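Side-chain contact in tartrate dehydrogenase/decarboxylase (Pseudomonas putida, PDB 3FLK), which oxidises tartrate to oxaloglycolate with NAD, converts meso-tartrate to D-glycerate and oxidatively decarboxylates D-malate to pyruvate, using magnesium or manganese: residues 106-111 with 281-286. The protein carries 1 engineered substitution. Numbering follows the deposited sequence.
Sequences NIRPVR and EPVHGS. With NAI (1,4-dihydronicotinamide adenine dinucleotide), chain F; OXL (oxalate ion), chain G; SO4 (sulfate ion), chain J.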
loop_
_atom_site.group_PDB
_atom_site.type_symbol
_atom_site.label_atom_id
_atom_site.label_comp_id
_atom_site.label_asym_id
_atom_site.label_seq_id
_atom_site.Cartn_x
_atom_site.Cartn_y
_atom_site.Cartn_z
ATOM N N ASN A 106 -4.843 -7.943 -15.254
ATOM C CA ASN A 106 -3.418 -7.649 -15.136
ATOM C C ASN A 106 -2.766 -8.673 -14.209
ATOM O O ASN A 106 -2.914 -8.600 -12.988
ATOM C CB ASN A 106 -3.192 -6.217 -14.636
ATOM C CG ASN A 106 -1.785 -5.701 -14.925
ATOM O OD1 ASN A 106 -0.848 -6.473 -15.113
ATOM N ND2 ASN A 106 -1.642 -4.384 -14.969
ATOM N N ILE A 107 -2.067 -9.634 -14.809
ATOM C CA ILE A 107 -1.438 -10.739 -14.084
ATOM C C ILE A 107 0.018 -10.416 -13.770
ATOM O O ILE A 107 0.811 -10.160 -14.678
ATOM C CB ILE A 107 -1.503 -12.069 -14.895
ATOM C CG1 ILE A 107 -2.955 -12.495 -15.142
ATOM C CG2 ILE A 107 -0.724 -13.184 -14.194
ATOM C CD1 ILE A 107 -3.693 -12.987 -13.892
ATOM N N ARG A 108 0.363 -10.451 -12.485
ATOM C CA ARG A 108 1.702 -10.086 -12.027
ATOM C C ARG A 108 2.231 -11.091 -10.991
ATOM O O ARG A 108 1.921 -10.979 -9.800
ATOM C CB ARG A 108 1.697 -8.651 -11.470
ATOM C CG ARG A 108 1.392 -7.590 -12.524
ATOM C CD ARG A 108 1.190 -6.194 -11.938
ATOM N NE ARG A 108 1.198 -5.176 -12.988
ATOM C CZ ARG A 108 1.416 -3.876 -12.787
ATOM N NH1 ARG A 108 1.648 -3.407 -11.569
ATOM N NH2 ARG A 108 1.407 -3.040 -13.818
ATOM N N PRO A 109 3.020 -12.089 -11.446
ATOM C CA PRO A 109 3.581 -13.083 -10.523
ATOM C C PRO A 109 4.687 -12.536 -9.621
ATOM O O PRO A 109 5.469 -11.675 -10.035
ATOM C CB PRO A 109 4.136 -14.165 -11.456
ATOM C CG PRO A 109 4.410 -13.462 -12.737
ATOM C CD PRO A 109 3.404 -12.350 -12.845
ATOM N N VAL A 110 4.732 -13.044 -8.394
ATOM C CA VAL A 110 5.737 -12.664 -7.410
ATOM C C VAL A 110 6.448 -13.936 -6.952
ATOM O O VAL A 110 5.801 -14.883 -6.502
ATOM C CB VAL A 110 5.103 -11.925 -6.200
ATOM C CG1 VAL A 110 6.152 -11.586 -5.158
ATOM C CG2 VAL A 110 4.378 -10.660 -6.653
ATOM N N ARG A 111 7.773 -13.957 -7.071
ATOM C CA ARG A 111 8.549 -15.159 -6.773
ATOM C C ARG A 111 9.949 -14.843 -6.258
ATOM O O ARG A 111 10.648 -13.995 -6.815
ATOM C CB ARG A 111 8.647 -16.036 -8.025
ATOM C CG ARG A 111 9.193 -17.447 -7.798
ATOM C CD ARG A 111 8.965 -18.306 -9.034
ATOM N NE ARG A 111 7.577 -18.214 -9.487
ATOM C CZ ARG A 111 7.178 -18.318 -10.751
ATOM N NH1 ARG A 111 8.057 -18.522 -11.721
ATOM N NH2 ARG A 111 5.890 -18.206 -11.044
ATOM N N GLU A 281 4.529 -6.324 -20.482
ATOM C CA GLU A 281 5.414 -5.266 -20.012
ATOM C C GLU A 281 5.952 -5.602 -18.624
ATOM O O GLU A 281 5.347 -6.396 -17.898
ATOM C CB GLU A 281 4.660 -3.925 -19.956
ATOM C CG GLU A 281 3.521 -3.903 -18.934
ATOM C CD GLU A 281 2.958 -2.522 -18.650
ATOM O OE1 GLU A 281 3.668 -1.510 -18.831
ATOM O OE2 GLU A 281 1.785 -2.454 -18.229
ATOM N N PRO A 282 7.097 -5.008 -18.245
ATOM C CA PRO A 282 7.496 -5.092 -16.845
ATOM C C PRO A 282 6.553 -4.315 -15.926
ATOM O O PRO A 282 5.847 -3.408 -16.377
ATOM C CB PRO A 282 8.886 -4.453 -16.832
ATOM C CG PRO A 282 8.971 -3.643 -18.064
ATOM C CD PRO A 282 8.083 -4.285 -19.070
ATOM N N VAL A 283 6.538 -4.685 -14.648
ATOM C CA VAL A 283 5.833 -3.906 -13.633
ATOM C C VAL A 283 6.464 -2.510 -13.499
ATOM O O VAL A 283 5.751 -1.509 -13.380
ATOM C CB VAL A 283 5.808 -4.630 -12.259
ATOM C CG1 VAL A 283 5.235 -3.722 -11.173
ATOM C CG2 VAL A 283 4.994 -5.918 -12.343
ATOM N N HIS A 284 7.795 -2.452 -13.551
ATOM C CA HIS A 284 8.539 -1.201 -13.330
ATOM C C HIS A 284 8.270 -0.108 -14.370
ATOM O O HIS A 284 7.795 -0.382 -15.470
ATOM C CB HIS A 284 10.047 -1.473 -13.207
ATOM C CG HIS A 284 10.698 -1.931 -14.480
ATOM N ND1 HIS A 284 10.825 -1.120 -15.589
ATOM C CD2 HIS A 284 11.296 -3.102 -14.802
ATOM C CE1 HIS A 284 11.450 -1.781 -16.547
ATOM N NE2 HIS A 284 11.750 -2.985 -16.093
ATOM N N GLY A 285 8.586 1.132 -14.008
ATOM C CA GLY A 285 8.418 2.268 -14.910
ATOM C C GLY A 285 9.657 2.584 -15.725
ATOM O O GLY A 285 10.488 1.710 -15.979
ATOM N N SER A 286 9.774 3.847 -16.130
ATOM C CA SER A 286 10.861 4.298 -17.007
ATOM C C SER A 286 12.183 4.574 -16.279
ATOM O O SER A 286 13.207 4.804 -16.927
ATOM C CB SER A 286 10.421 5.528 -17.800
ATOM O OG SER A 286 10.062 6.587 -16.932
HETATM P PA NAI F . 10.039 3.233 -11.546
HETATM O O1A NAI F . 9.570 1.828 -11.549
HETATM O O2A NAI F . 10.396 3.703 -12.897
HETATM O O5B NAI F . 11.320 3.356 -10.593
HETATM C C5B NAI F . 11.255 3.166 -9.198
HETATM C C4B NAI F . 12.631 2.796 -8.654
HETATM O O4B NAI F . 12.950 1.468 -9.024
HETATM C C3B NAI F . 13.728 3.695 -9.207
HETATM O O3B NAI F . 14.631 3.985 -8.167
HETATM C C2B NAI F . 14.387 2.849 -10.278
HETATM O O2B NAI F . 15.763 3.126 -10.408
HETATM C C1B NAI F . 14.126 1.425 -9.816
HETATM N N9A NAI F . 13.946 0.516 -10.961
HETATM C C8A NAI F . 12.846 0.418 -11.774
HETATM N N7A NAI F . 13.088 -0.537 -12.699
HETATM C C5A NAI F . 14.316 -1.048 -12.492
HETATM C C6A NAI F . 15.047 -2.036 -13.144
HETATM N N6A NAI F . 14.528 -2.682 -14.185
HETATM N N1A NAI F . 16.313 -2.349 -12.690
HETATM C C2A NAI F . 16.853 -1.691 -11.605
HETATM N N3A NAI F . 16.114 -0.715 -10.963
HETATM C C4A NAI F . 14.872 -0.394 -11.401
HETATM O O3 NAI F . 8.862 4.114 -10.868
HETATM P PN NAI F . 8.873 5.686 -10.504
HETATM O O1N NAI F . 10.246 6.160 -10.226
HETATM O O2N NAI F . 7.855 5.862 -9.443
HETATM O O5D NAI F . 8.322 6.378 -11.840
HETATM C C5D NAI F . 9.177 6.773 -12.894
HETATM C C4D NAI F . 8.359 7.048 -14.155
HETATM O O4D NAI F . 7.844 5.836 -14.672
HETATM C C3D NAI F . 7.158 7.954 -13.917
HETATM O O3D NAI F . 7.048 8.808 -15.030
HETATM C C2D NAI F . 5.973 7.005 -13.876
HETATM O O2D NAI F . 4.780 7.615 -14.308
HETATM C C1D NAI F . 6.435 5.913 -14.829
HETATM N N1N NAI F . 5.839 4.580 -14.616
HETATM C C2N NAI F . 5.334 3.939 -15.713
HETATM C C3N NAI F . 4.778 2.670 -15.600
HETATM C C7N NAI F . 4.484 1.890 -16.850
HETATM O O7N NAI F . 4.859 2.416 -18.104
HETATM N N7N NAI F . 3.870 0.711 -16.752
HETATM C C4N NAI F . 4.745 2.054 -14.349
HETATM C C5N NAI F . 5.267 2.709 -13.234
HETATM C C6N NAI F . 5.819 3.981 -13.379
HETATM C C1 OXL G . 1.586 1.745 -12.443
HETATM C C2 OXL G . 1.384 0.345 -12.828
HETATM O O1 OXL G . 2.365 2.003 -11.493
HETATM O O2 OXL G . 0.596 0.067 -13.758
HETATM O O3 OXL G . 0.970 2.645 -13.056
HETATM O O4 OXL G . 2.008 -0.544 -12.202
HETATM S S SO4 J . 5.598 -18.290 -14.810
HETATM O O1 SO4 J . 4.940 -17.454 -13.809
HETATM O O2 SO4 J . 4.642 -19.256 -15.343
HETATM O O3 SO4 J . 6.100 -17.461 -15.900
HETATM O O4 SO4 J . 6.706 -19.007 -14.182
HETATM O O HOH W 1 1.286 -3.954 -16.281
#
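Glu281 OE2 is gripped by several groups, and one of them links it to Arg108. A water donates to Glu281 OE2 and accepts from Arg108 NH2 at 2.6 Å and, more loosely, from Asn106 ND2. Arg98 forms a salt bridge to the same carboxylate oxygen. Arg108 NH2 and Glu281 OE2 themselves stay 4.5 Å apart, too far for a salt bridge. The water lies at the guanidinium edge, in its plane. The oxalate lies at the edge too: its O4 takes hydrogen bonds from Arg108 NH1 and Arg108 NH2, both at 3.0 Å. Arg108 NH1 also bonds Ser252. Within the strand, Arg108 NE donates to Asn106 OD1 at 3.2 Å. This bond is bent (135°), with NE above the carbonyl plane of Asn106. Val283 packs over one face of the guanidinium. Its CG1 lies 3.6 Å from Arg108 NH1, and its CG2 sits against Arg108 CD. The Arg108 chain is extended from CG to NE (chi2 172°), which carries the charge past the valine to the oxalate. Residues 106-111 lie on strand 105-111 of the large mixed sheet of the isocitrate/isopropylmalate dehydrogenase fold. Residues 281-286 run from the end of strand 278-282 into the loop after it, and strand 266-270 lies between the two strands. Here the anion pocket meets the NADH site. Arg98, Arg134 and Lys192 of the second subunit also hydrogen-bond the oxalate. With an alanine here in place of Arg108, the oxalate O4 would probably lose two donors, and Asn106 OD1 and the water would each lose a partner. On the cofactor side, Glu281 OE1 accepts from the nicotinamide amide N7N at 3.0 Å. Further along, Gly285 N donates to O1A of the NADH pyrophosphate at 2.7 Å, almost straight (171°).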